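PDB 4KG7: peptidase S8 and S53, subtilisin, kexin, sedolisin from Mycobacterium smegmatis, which probably cleaves peptide bonds as a subtilisin-like serine endopeptidase, a mycosin of the type VII (ESX-3) secretion system. Local coordinates for residues L180-P185 with V249-W254; E228-P233 with F274-P279; V4-V9 with R241-V246; I13-G18 with L195-R200. All blocks are in the same frame, centred on the assembly; numbering follows the deposited sequence.

Contact 1 of 4, residues L180-P185 with V249-W254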
loop_
_atom_site.group_PDB
_atom_site.type_symbol
_atom_site.label_atom_id
_atom_site.label_comp_id
_atom_site.label_asym_id
_atom_site.label_seq_id
_atom_site.Cartn_x
_atom_site.Cartn_y
_atom_site.Cartn_z
ATOM N N LEU A 180 1.057 3.685 2.631
ATOM C CA LEU A 180 1.929 4.570 3.387
ATOM C C LEU A 180 3.098 3.794 3.977
ATOM O O LEU A 180 2.973 2.604 4.286
ATOM C CB LEU A 180 1.144 5.274 4.491
ATOM C CG LEU A 180 -0.064 6.134 4.060
ATOM C CD1 LEU A 180 -0.831 6.680 5.262
ATOM C CD2 LEU A 180 0.411 7.204 3.105
ATOM N N VAL A 181 4.222 4.478 4.128
ATOM C CA VAL A 181 5.482 3.888 4.585
ATOM C C VAL A 181 6.067 4.756 5.691
ATOM O O VAL A 181 6.085 5.991 5.586
ATOM C CB VAL A 181 6.520 3.872 3.433
ATOM C CG1 VAL A 181 7.872 3.332 3.866
ATOM C CG2 VAL A 181 5.991 3.073 2.259
ATOM N N THR A 182 6.586 4.110 6.724
ATOM C CA THR A 182 7.430 4.736 7.718
ATOM C C THR A 182 8.780 4.030 7.727
ATOM O O THR A 182 8.827 2.801 7.706
ATOM C CB THR A 182 6.792 4.645 9.119
ATOM O OG1 THR A 182 5.516 5.299 9.067
ATOM C CG2 THR A 182 7.686 5.266 10.192
ATOM N N CYS A 183 9.873 4.791 7.770
ATOM C CA CYS A 183 11.192 4.205 7.848
ATOM C C CYS A 183 11.870 4.654 9.116
ATOM O O CYS A 183 11.611 5.765 9.596
ATOM C CB CYS A 183 12.055 4.596 6.657
ATOM S SG CYS A 183 11.518 3.798 5.101
ATOM N N LEU A 184 12.688 3.766 9.684
ATOM C CA LEU A 184 13.532 4.109 10.822
ATOM C C LEU A 184 14.944 3.632 10.578
ATOM O O LEU A 184 15.162 2.609 9.950
ATOM C CB LEU A 184 13.017 3.443 12.097
ATOM C CG LEU A 184 11.904 4.208 12.823
ATOM C CD1 LEU A 184 11.459 3.408 14.030
ATOM C CD2 LEU A 184 12.370 5.590 13.246
ATOM N N PRO A 185 15.926 4.367 11.091
ATOM C CA PRO A 185 17.259 3.834 10.958
ATOM C C PRO A 185 17.378 2.538 11.771
ATOM O O PRO A 185 16.723 2.379 12.809
ATOM C CB PRO A 185 18.150 4.958 11.522
ATOM C CG PRO A 185 17.253 5.771 12.364
ATOM C CD PRO A 185 15.896 5.681 11.757
ATOM N N VAL A 249 14.983 0.686 7.882
ATOM C CA VAL A 249 13.905 -0.297 8.048
ATOM C C VAL A 249 12.605 0.279 7.517
ATOM O O VAL A 249 12.171 1.322 7.974
ATOM C CB VAL A 249 13.731 -0.689 9.521
ATOM C CG1 VAL A 249 12.545 -1.620 9.725
ATOM C CG2 VAL A 249 15.011 -1.346 10.039
ATOM N N SER A 250 12.006 -0.417 6.564
ATOM C CA SER A 250 10.726 0.002 6.006
ATOM C C SER A 250 9.593 -0.740 6.712
ATOM O O SER A 250 9.587 -1.961 6.758
ATOM C CB SER A 250 10.689 -0.305 4.521
ATOM O OG SER A 250 9.437 0.030 3.955
ATOM N N ILE A 251 8.674 0.023 7.282
ATOM C CA ILE A 251 7.601 -0.462 8.153
ATOM C C ILE A 251 6.258 -0.221 7.456
ATOM O O ILE A 251 5.953 0.902 7.036
ATOM C CB ILE A 251 7.650 0.275 9.510
ATOM C CG1 ILE A 251 9.036 0.157 10.178
ATOM C CG2 ILE A 251 6.600 -0.252 10.452
ATOM C CD1 ILE A 251 9.366 1.300 11.104
ATOM N N PRO A 252 5.382 -1.247 7.393
ATOM C CA PRO A 252 5.492 -2.589 7.952
ATOM C C PRO A 252 6.124 -3.667 7.051
ATOM O O PRO A 252 6.094 -4.851 7.397
ATOM C CB PRO A 252 4.024 -2.918 8.227
ATOM C CG PRO A 252 3.331 -2.346 7.033
ATOM C CD PRO A 252 4.051 -1.040 6.782
ATOM N N SER A 253 6.708 -3.275 5.922
ATOM C CA SER A 253 7.308 -4.250 4.987
ATOM C C SER A 253 8.239 -5.255 5.620
ATOM O O SER A 253 8.284 -6.411 5.196
ATOM C CB SER A 253 8.067 -3.547 3.855
ATOM O OG SER A 253 7.183 -3.051 2.876
ATOM N N TRP A 254 9.023 -4.841 6.608
ATOM C CA TRP A 254 10.005 -5.776 7.156
ATOM C C TRP A 254 9.381 -6.923 7.932
ATOM O O TRP A 254 10.052 -7.899 8.207
ATOM C CB TRP A 254 11.088 -5.055 7.926
ATOM C CG TRP A 254 10.728 -4.663 9.303
ATOM C CD1 TRP A 254 9.561 -4.117 9.745
ATOM C CD2 TRP A 254 11.583 -4.772 10.428
ATOM N NE1 TRP A 254 9.641 -3.883 11.101
ATOM C CE2 TRP A 254 10.877 -4.267 11.542
ATOM C CE3 TRP A 254 12.891 -5.233 10.607
ATOM C CZ2 TRP A 254 11.433 -4.220 12.822
ATOM C CZ3 TRP A 254 13.451 -5.199 11.882
ATOM C CH2 TRP A 254 12.717 -4.691 12.979
#

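Contact 2 of 4, residues E228-P233 with F274-P279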
loop_
_atom_site.group_PDB
_atom_site.type_symbol
_atom_site.label_atom_id
_atom_site.label_comp_id
_atom_site.label_asym_id
_atom_site.label_seq_id
_atom_site.Cartn_x
_atom_site.Cartn_y
_atom_site.Cartn_z
ATOM N N GLU A 228 15.972 4.999 2.930
ATOM C CA GLU A 228 17.109 4.851 2.037
ATOM C C GLU A 228 17.239 3.409 1.602
ATOM O O GLU A 228 17.013 2.490 2.399
ATOM C CB GLU A 228 18.410 5.290 2.732
ATOM C CG GLU A 228 18.492 6.787 2.953
ATOM C CD GLU A 228 19.716 7.244 3.735
ATOM O OE1 GLU A 228 20.573 6.412 4.135
ATOM O OE2 GLU A 228 19.800 8.477 3.965
ATOM N N SER A 229 17.592 3.195 0.340
ATOM C CA SER A 229 17.858 1.856 -0.129
ATOM C C SER A 229 18.948 1.190 0.689
ATOM O O SER A 229 19.975 1.797 1.005
ATOM C CB SER A 229 18.260 1.879 -1.593
ATOM O OG SER A 229 17.115 2.013 -2.416
ATOM N N ASN A 230 18.734 -0.099 0.963
ATOM C CA ASN A 230 19.689 -0.935 1.692
ATOM C C ASN A 230 20.645 -1.661 0.758
ATOM O O ASN A 230 20.350 -1.820 -0.423
ATOM C CB ASN A 230 18.910 -1.932 2.515
ATOM C CG ASN A 230 18.129 -1.257 3.599
ATOM O OD1 ASN A 230 18.719 -0.718 4.539
ATOM N ND2 ASN A 230 16.798 -1.221 3.457
ATOM N N PRO A 231 21.805 -2.084 1.275
ATOM C CA PRO A 231 22.740 -2.780 0.399
ATOM C C PRO A 231 22.134 -4.044 -0.183
ATOM O O PRO A 231 21.334 -4.731 0.464
ATOM C CB PRO A 231 23.928 -3.134 1.309
ATOM C CG PRO A 231 23.750 -2.303 2.522
ATOM C CD PRO A 231 22.329 -1.891 2.639
ATOM N N LEU A 232 22.496 -4.336 -1.421
ATOM C CA LEU A 232 21.928 -5.444 -2.148
ATOM C C LEU A 232 22.521 -6.781 -1.678
ATOM O O LEU A 232 23.503 -6.790 -0.930
ATOM C CB LEU A 232 22.200 -5.230 -3.641
ATOM C CG LEU A 232 21.596 -3.948 -4.219
ATOM C CD1 LEU A 232 21.979 -3.882 -5.677
ATOM C CD2 LEU A 232 20.089 -3.913 -4.054
ATOM N N PRO A 233 21.928 -7.900 -2.107
ATOM C CA PRO A 233 22.427 -9.229 -1.762
ATOM C C PRO A 233 23.943 -9.316 -1.943
ATOM O O PRO A 233 24.468 -8.826 -2.945
ATOM C CB PRO A 233 21.672 -10.119 -2.748
ATOM C CG PRO A 233 20.325 -9.463 -2.802
ATOM C CD PRO A 233 20.711 -8.003 -2.937
ATOM N N PHE A 274 13.487 5.242 -7.980
ATOM C CA PHE A 274 13.233 5.620 -6.574
ATOM C C PHE A 274 12.840 4.452 -5.671
ATOM O O PHE A 274 12.647 4.634 -4.485
ATOM C CB PHE A 274 12.125 6.682 -6.531
ATOM C CG PHE A 274 10.861 6.259 -7.222
ATOM C CD1 PHE A 274 9.957 5.400 -6.596
ATOM C CD2 PHE A 274 10.616 6.618 -8.539
ATOM C CE1 PHE A 274 8.821 4.972 -7.257
ATOM C CE2 PHE A 274 9.461 6.205 -9.201
ATOM C CZ PHE A 274 8.558 5.371 -8.562
ATOM N N THR A 275 12.720 3.244 -6.202
ATOM C CA THR A 275 12.175 2.163 -5.375
ATOM C C THR A 275 13.181 1.779 -4.291
ATOM O O THR A 275 14.367 1.593 -4.585
ATOM C CB THR A 275 11.637 0.990 -6.220
ATOM O OG1 THR A 275 10.600 0.296 -5.497
ATOM C CG2 THR A 275 12.717 0.029 -6.628
ATOM N N MET A 276 12.715 1.650 -3.052
ATOM C CA MET A 276 13.640 1.411 -1.922
ATOM C C MET A 276 14.048 -0.054 -1.860
ATOM O O MET A 276 13.188 -0.918 -1.653
ATOM C CB MET A 276 12.981 1.788 -0.613
ATOM C CG MET A 276 13.891 1.621 0.593
ATOM S SD MET A 276 12.994 2.079 2.083
ATOM C CE MET A 276 14.034 1.331 3.318
ATOM N N ALA A 277 15.341 -0.335 -1.915
ATOM C CA ALA A 277 15.822 -1.709 -1.845
ATOM C C ALA A 277 15.761 -2.215 -0.420
ATOM O O ALA A 277 16.145 -1.520 0.505
ATOM C CB ALA A 277 17.250 -1.801 -2.314
ATOM N N GLY A 278 15.300 -3.446 -0.257
ATOM C CA GLY A 278 15.371 -4.102 1.037
ATOM C C GLY A 278 15.176 -5.596 0.872
ATOM O O GLY A 278 14.593 -6.041 -0.128
ATOM N N PRO A 279 15.582 -6.372 1.879
ATOM C CA PRO A 279 15.547 -7.854 1.819
ATOM C C PRO A 279 14.150 -8.439 1.940
ATOM O O PRO A 279 13.983 -9.640 1.745
ATOM C CB PRO A 279 16.402 -8.264 3.019
ATOM C CG PRO A 279 16.204 -7.155 3.980
ATOM C CD PRO A 279 16.185 -5.901 3.140
#

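Contact 3 of 4, residues V4-V9 with R241-V246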
loop_
_atom_site.group_PDB
_atom_site.type_symbol
_atom_site.label_atom_id
_atom_site.label_comp_id
_atom_site.label_asym_id
_atom_site.label_seq_id
_atom_site.Cartn_x
_atom_site.Cartn_y
_atom_site.Cartn_z
ATOM N N VAL A 4 21.058 -6.666 12.835
ATOM C CA VAL A 4 19.730 -6.549 12.142
ATOM C C VAL A 4 19.336 -7.891 11.532
ATOM O O VAL A 4 20.036 -8.445 10.678
ATOM C CB VAL A 4 19.726 -5.474 11.034
ATOM C CG1 VAL A 4 18.324 -5.304 10.456
ATOM C CG2 VAL A 4 20.245 -4.150 11.574
ATOM N N SER A 5 18.208 -8.413 11.990
ATOM C CA SER A 5 17.765 -9.739 11.589
ATOM C C SER A 5 16.271 -9.682 11.349
ATOM O O SER A 5 15.603 -8.762 11.830
ATOM C CB SER A 5 18.090 -10.752 12.688
ATOM O OG SER A 5 17.690 -10.241 13.947
ATOM N N PRO A 6 15.731 -10.644 10.593
ATOM C CA PRO A 6 14.298 -10.577 10.349
ATOM C C PRO A 6 13.485 -10.526 11.662
ATOM O O PRO A 6 13.829 -11.252 12.614
ATOM C CB PRO A 6 14.027 -11.856 9.544
ATOM C CG PRO A 6 15.343 -12.204 8.917
ATOM C CD PRO A 6 16.340 -11.835 9.971
ATOM N N PRO A 7 12.435 -9.669 11.732
ATOM C CA PRO A 7 11.690 -9.531 12.980
ATOM C C PRO A 7 10.866 -10.784 13.275
ATOM O O PRO A 7 10.526 -11.538 12.377
ATOM C CB PRO A 7 10.801 -8.312 12.738
ATOM C CG PRO A 7 10.580 -8.311 11.270
ATOM C CD PRO A 7 11.910 -8.752 10.697
ATOM N N GLN A 8 10.618 -11.001 14.552
ATOM C CA GLN A 8 9.899 -12.161 15.026
ATOM C C GLN A 8 8.929 -11.689 16.072
ATOM O O GLN A 8 9.308 -10.909 16.957
ATOM C CB GLN A 8 10.913 -13.081 15.669
ATOM C CG GLN A 8 10.573 -14.540 15.628
ATOM C CD GLN A 8 11.827 -15.355 15.757
ATOM O OE1 GLN A 8 12.705 -15.022 16.558
ATOM N NE2 GLN A 8 11.942 -16.409 14.960
ATOM N N VAL A 9 7.692 -12.179 16.020
ATOM C CA VAL A 9 6.717 -11.852 17.052
ATOM C C VAL A 9 7.167 -12.383 18.402
ATOM O O VAL A 9 7.854 -13.404 18.481
ATOM C CB VAL A 9 5.292 -12.392 16.758
ATOM C CG1 VAL A 9 4.700 -11.713 15.532
ATOM C CG2 VAL A 9 5.286 -13.911 16.616
ATOM N N ARG A 241 19.708 -12.505 1.257
ATOM C CA ARG A 241 19.088 -11.212 0.915
ATOM C C ARG A 241 19.691 -10.026 1.628
ATOM O O ARG A 241 19.288 -8.887 1.379
ATOM C CB ARG A 241 17.599 -11.265 1.126
ATOM C CG ARG A 241 17.021 -12.425 0.329
ATOM C CD ARG A 241 15.601 -12.240 -0.047
ATOM N NE ARG A 241 15.363 -10.995 -0.769
ATOM C CZ ARG A 241 14.154 -10.605 -1.131
ATOM N NH1 ARG A 241 13.103 -11.396 -0.907
ATOM N NH2 ARG A 241 13.999 -9.442 -1.736
ATOM N N ASN A 242 20.660 -10.292 2.492
ATOM C CA ASN A 242 21.404 -9.233 3.168
ATOM C C ASN A 242 20.561 -8.435 4.156
ATOM O O ASN A 242 20.604 -7.214 4.184
ATOM C CB ASN A 242 22.086 -8.295 2.160
ATOM C CG ASN A 242 23.238 -7.527 2.786
ATOM O OD1 ASN A 242 23.592 -7.765 3.948
ATOM N ND2 ASN A 242 23.819 -6.590 2.034
ATOM N N TRP A 243 19.834 -9.148 5.004
ATOM C CA TRP A 243 19.230 -8.556 6.188
ATOM C C TRP A 243 20.295 -7.918 7.071
ATOM O O TRP A 243 20.045 -6.893 7.679
ATOM C CB TRP A 243 18.452 -9.602 7.002
ATOM C CG TRP A 243 17.141 -9.988 6.389
ATOM C CD1 TRP A 243 16.925 -10.959 5.453
ATOM C CD2 TRP A 243 15.850 -9.421 6.676
ATOM N NE1 TRP A 243 15.606 -11.019 5.131
ATOM C CE2 TRP A 243 14.913 -10.102 5.870
ATOM C CE3 TRP A 243 15.396 -8.421 7.539
ATOM C CZ2 TRP A 243 13.530 -9.810 5.897
ATOM C CZ3 TRP A 243 14.006 -8.129 7.557
ATOM C CH2 TRP A 243 13.112 -8.820 6.746
ATOM N N ASN A 244 21.466 -8.548 7.157
ATOM C CA ASN A 244 22.522 -8.091 8.087
ATOM C C ASN A 244 22.966 -6.665 7.763
ATOM O O ASN A 244 23.346 -5.895 8.657
ATOM C CB ASN A 244 23.750 -9.001 8.017
ATOM C CG ASN A 244 23.511 -10.381 8.610
ATOM O OD1 ASN A 244 22.475 -10.662 9.220
ATOM N ND2 ASN A 244 24.470 -11.256 8.410
ATOM N N GLY A 245 22.933 -6.322 6.484
ATOM C CA GLY A 245 23.382 -5.024 6.014
ATOM C C GLY A 245 22.354 -3.914 6.085
ATOM O O GLY A 245 22.659 -2.787 5.740
ATOM N N VAL A 246 21.137 -4.202 6.532
ATOM C CA VAL A 246 20.080 -3.182 6.519
ATOM C C VAL A 246 20.443 -1.983 7.384
ATOM O O VAL A 246 20.878 -2.155 8.523
ATOM C CB VAL A 246 18.741 -3.776 6.980
ATOM C CG1 VAL A 246 17.721 -2.691 7.270
ATOM C CG2 VAL A 246 18.228 -4.692 5.880
#

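Contact 4 of 4, residues I13-G18 with L195-R200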
loop_
_atom_site.group_PDB
_atom_site.type_symbol
_atom_site.label_atom_id
_atom_site.label_comp_id
_atom_site.label_asym_id
_atom_site.label_seq_id
_atom_site.Cartn_x
_atom_site.Cartn_y
_atom_site.Cartn_z
ATOM N N ILE A 13 3.098 -11.233 23.644
ATOM C CA ILE A 13 2.471 -9.957 23.357
ATOM C C ILE A 13 1.200 -10.138 22.512
ATOM O O ILE A 13 1.233 -10.700 21.394
ATOM C CB ILE A 13 3.452 -9.006 22.654
ATOM C CG1 ILE A 13 4.707 -8.785 23.519
ATOM C CG2 ILE A 13 2.759 -7.694 22.299
ATOM C CD1 ILE A 13 4.510 -8.077 24.853
ATOM N N ALA A 14 0.084 -9.664 23.058
ATOM C CA ALA A 14 -1.209 -9.767 22.377
ATOM C C ALA A 14 -1.355 -8.742 21.253
ATOM O O ALA A 14 -0.749 -7.683 21.299
ATOM C CB ALA A 14 -2.341 -9.597 23.368
ATOM N N PRO A 15 -2.165 -9.059 20.242
ATOM C CA PRO A 15 -2.494 -7.985 19.318
ATOM C C PRO A 15 -3.269 -6.887 20.053
ATOM O O PRO A 15 -3.895 -7.158 21.087
ATOM C CB PRO A 15 -3.336 -8.674 18.245
ATOM C CG PRO A 15 -3.774 -9.959 18.803
ATOM C CD PRO A 15 -2.876 -10.310 19.942
ATOM N N PRO A 16 -3.201 -5.648 19.541
ATOM C CA PRO A 16 -3.997 -4.597 20.134
ATOM C C PRO A 16 -5.467 -4.752 19.754
ATOM O O PRO A 16 -5.781 -5.494 18.816
ATOM C CB PRO A 16 -3.393 -3.341 19.511
ATOM C CG PRO A 16 -3.053 -3.796 18.139
ATOM C CD PRO A 16 -2.576 -5.207 18.273
ATOM N N PRO A 17 -6.360 -4.039 20.460
ATOM C CA PRO A 17 -7.728 -3.838 19.964
ATOM C C PRO A 17 -7.757 -3.027 18.663
ATOM O O PRO A 17 -6.776 -2.339 18.329
ATOM C CB PRO A 17 -8.380 -3.063 21.107
ATOM C CG PRO A 17 -7.281 -2.282 21.709
ATOM C CD PRO A 17 -6.081 -3.194 21.631
ATOM N N GLY A 18 -8.857 -3.109 17.914
ATOM C CA GLY A 18 -9.053 -2.326 16.707
ATOM C C GLY A 18 -9.788 -0.989 16.897
ATOM O O GLY A 18 -10.276 -0.421 15.950
ATOM N N LEU A 195 2.775 -4.242 16.804
ATOM C CA LEU A 195 2.509 -4.219 15.362
ATOM C C LEU A 195 2.689 -5.607 14.749
ATOM O O LEU A 195 1.859 -6.062 13.943
ATOM C CB LEU A 195 3.431 -3.185 14.664
ATOM C CG LEU A 195 3.288 -3.076 13.131
ATOM C CD1 LEU A 195 1.869 -2.713 12.677
ATOM C CD2 LEU A 195 4.284 -2.068 12.586
ATOM N N GLY A 196 3.783 -6.268 15.099
ATOM C CA GLY A 196 3.970 -7.636 14.664
ATOM C C GLY A 196 2.795 -8.527 15.035
ATOM O O GLY A 196 2.301 -9.296 14.215
ATOM N N ALA A 197 2.321 -8.400 16.265
ATOM C CA ALA A 197 1.185 -9.199 16.731
ATOM C C ALA A 197 -0.067 -8.916 15.902
ATOM O O ALA A 197 -0.829 -9.826 15.569
ATOM C CB ALA A 197 0.909 -8.954 18.198
ATOM N N ALA A 198 -0.315 -7.642 15.649
ATOM C CA ALA A 198 -1.450 -7.241 14.817
ATOM C C ALA A 198 -1.387 -7.825 13.410
ATOM O O ALA A 198 -2.386 -8.334 12.865
ATOM C CB ALA A 198 -1.515 -5.728 14.771
ATOM N N LEU A 199 -0.222 -7.710 12.777
ATOM C CA LEU A 199 -0.049 -8.236 11.417
ATOM C C LEU A 199 -0.199 -9.741 11.357
ATOM O O LEU A 199 -0.816 -10.253 10.443
ATOM C CB LEU A 199 1.308 -7.823 10.864
ATOM C CG LEU A 199 1.513 -6.302 10.699
ATOM C CD1 LEU A 199 2.987 -6.009 10.559
ATOM C CD2 LEU A 199 0.720 -5.714 9.526
ATOM N N ARG A 200 0.352 -10.439 12.342
ATOM C CA ARG A 200 0.168 -11.875 12.447
ATOM C C ARG A 200 -1.289 -12.271 12.642
ATOM O O ARG A 200 -1.761 -13.215 12.033
ATOM C CB ARG A 200 1.031 -12.444 13.574
ATOM C CG ARG A 200 0.966 -13.954 13.684
ATOM C CD ARG A 200 1.868 -14.481 14.774
ATOM N NE ARG A 200 1.632 -15.893 15.078
ATOM C CZ ARG A 200 0.659 -16.345 15.872
ATOM N NH1 ARG A 200 -0.245 -15.533 16.412
ATOM N NH2 ARG A 200 0.553 -17.644 16.104
#

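Contact 1 of 4, residues L180-P185 with V249-W254
A two-stranded antiparallel sheet joins 182-185 to 249-251 within the subtilisin fold, the strand axes 4.7 Å apart at their nearest. Thr182 with Ile251 and Leu184 with Val249 are hydrogen-bonded pairs, and Cys183 with Ser250 is the non-hydrogen-bonded pair between them. The straightest bond runs from Thr182 N to Ile251 O at 179°, although it is long at 3.3 Å; Ile251 N returns to Thr182 O at 2.8 Å, almost end-on to the carbonyl. Between the two pairs the CA of Cys183 presses on Val249 O at 3.0 Å in a CA-H...O contact.

On the face carrying Thr182, Leu184, Val249 and Ile251, CD1 of Ile251 meets Leu184 CD1 at 4.2 Å, the two side chains crossing at a slant. Ile251 CG1 lies beside the backbone N (chi1 -55°), which brings CG1 within 3.6 Å of Thr182 O. Helix 150-170 lies over this face, and its Asp157 binds Thr182 OG1. On the other face Cys183 SG, disulfide-bonded to Cys227, packs 4.0 Å from Ser250 CA, while Ser250 OG bonds to Ala214 O.

The four backbone bonds satisfy buried amides and carbonyls, and the disulfide ties strand 182-185 covalently, at Cys183, to the loop that carries Cys227. At the start of 180-185, Leu180 approaches the predicted catalytic Asp73 and His104, so the same short segment leads from the charge-relay region into this sheet.

Contact 2 of 4, residues E228-P233 with F274-P279
The flat carboxamide of Asn230 meets Ala277 O through its ND2, at 3.0 Å, in a distinctly bent bond with the oxygen tilted 23° out of the amide plane. Beside that bond the CE methyl of Met276 comes to 3.8 Å from ND2, the methionine chain running slantwise past the amide. At its oxygen end OD1 accepts from Thr247 N, and ND2 gives a second bond, to Ser248 O, so the amide is held by three partners.

Ala277 O is gripped twice by one residue. ND2 of Asn230 arrives in the carbonyl plane, whereas Asn230 N, also at 3.0 Å, comes from above that plane. CG of Asn230 stands beside its own backbone N (chi1 -67°), which lets the backbone N-H and the side-chain ND2 converge on the same oxygen. One residue earlier, Ser229 OG accepts a nearly straight bond (171°) from Ala277 N at 3.0 Å, so both polar atoms of the Ala277 backbone are engaged from 228-233.

Van der Waals contacts flank these bonds. The extended chain of Met276 packs its CE against the carbonyl oxygen Glu228 O at 3.3 Å, and an apolar contact sets Ala277 CB against Leu232 CD2 at 3.9 Å. Met276 also reaches Ser248 and Ser250.

With Asn230 bonded to Thr247 and Ser248 as well as to Ala277, the loop before strand 281-286 is fastened through one buried amide to the approach of strand 248-251, and the rotation of that amide is fixed by bonds at both its oxygen and its nitrogen.

Contact 3 of 4, residues V4-V9 with R241-V246
Contacts between the indole of Trp243 and two successive prolines dominate this surface contact. Pro6 lays its CG over one face of the ring in a CH-pi contact, 3.6 Å from the centroid of the Trp243 five-membered ring and only 11° off the normal. Pro6 CA continues the cover over the six-membered part, 3.7 Å from Trp243 CZ3. The Pro7 side chain runs at about a right angle to that of Trp243, its CD 3.8 Å from Trp243 CZ3. Trp243 CG sits beside the backbone N (chi1 -75°), and chi2 of 87° sets the ring plane roughly perpendicular to the plane through CA, CB and CG, turning one face to Pro6. Elsewhere the indole packs edge-to-face with Trp280 and touches Pro279.

Aliphatic packing is supplied by Val4, the first modelled residue. Its CG1 reaches Val246 CB at 3.8 Å, the side chains crossing at about a right angle, and its CG2 lies 3.7 Å from Val246 O.

The polar approaches are not bonds: Val4 O and Trp243 O, both acceptors, stand 3.4 Å apart. Hydrogen bonding lies within the turn, where Val246 N bonds to Trp243 O at 3.1 Å, and in the side chain of Asp239, which accepts from the backbone N of Trp243 and of Asn244.

Trp243 to Val246 form a type I beta turn, with the indole projecting from its first position. The arrangement is a proline-tryptophan CH-pi contact, here between the extended N-terminal segment and a surface loop ahead of strand 248-251, away from the predicted catalytic residues.

Contact 4 of 4, residues I13-G18 with L195-R200
Pro16 meets helix 193-205 progressively along its ring: CB stands off, 5.6 Å from Ala198 CB, CG comes to 4.2 Å from that methyl, and CD, where the ring closes on the backbone nitrogen, makes the nearer touch at 3.7 Å from the same Ala198 CB. The proline thus meets the helix with the side of its ring nearest the nitrogen. Beyond the segment, Pro16 also touches Val194 and Ala162, so the ring bridges helix 193-205 and helix 150-170.

Pro15, one residue earlier, lies against Ala197. Its CB lies 3.8 Å from Ala197 O and 4.3 Å from Ala197 CB, while the ring also meets Tyr201, one turn further along. The methyl of Ala197 points at the incoming chain and is received mainly by backbone: Ala197 CB is 3.7 Å from Ile13 O and equally 3.7 Å from Pro15 N. Ile13 itself starts toward the helix, but its end leads away from 195-200, and the side chain touches Ser193 and Val194.

The contact is therefore one of van der Waals packing, in part of a methyl against backbone polar atoms. Small alanine methyls let the proline-rich chain lie close, with the CA atoms of Pro15 and Ala197 4.7 Å apart. Further on, Gly18 O bonds to Arg167 of helix 150-170. Such an extended, proline-rich segment laid over a helix is consistent with an N-terminal extension that runs over the outside of the subtilisin-like domain.

Contacts 1, 2 and 3 lie on one side of the chain's centre, their centres 12 to 13 Å apart, whereas contacts 2 and 4, about 27 Å apart between centres, do not touch. Strand 248-251 and the loop leading to it connect the first three: Met276 of contact 2 packs on Cys183 and Ser250 of contact 1, and Asn242 ND2 of contact 3 hydrogen-bonds Leu232 O of contact 2. Helix 193-205, which follows strand 182-185, carries contact 4 and packs against Ile251 and Pro252 through Leu195 and Leu199. Segments 4-9 and 13-18 come first and pair with 241-246 and 195-200, nesting contact 4 within contact 3; Val9 packs on Gly196 and Arg200, so the N-terminal extension spans loop and helix.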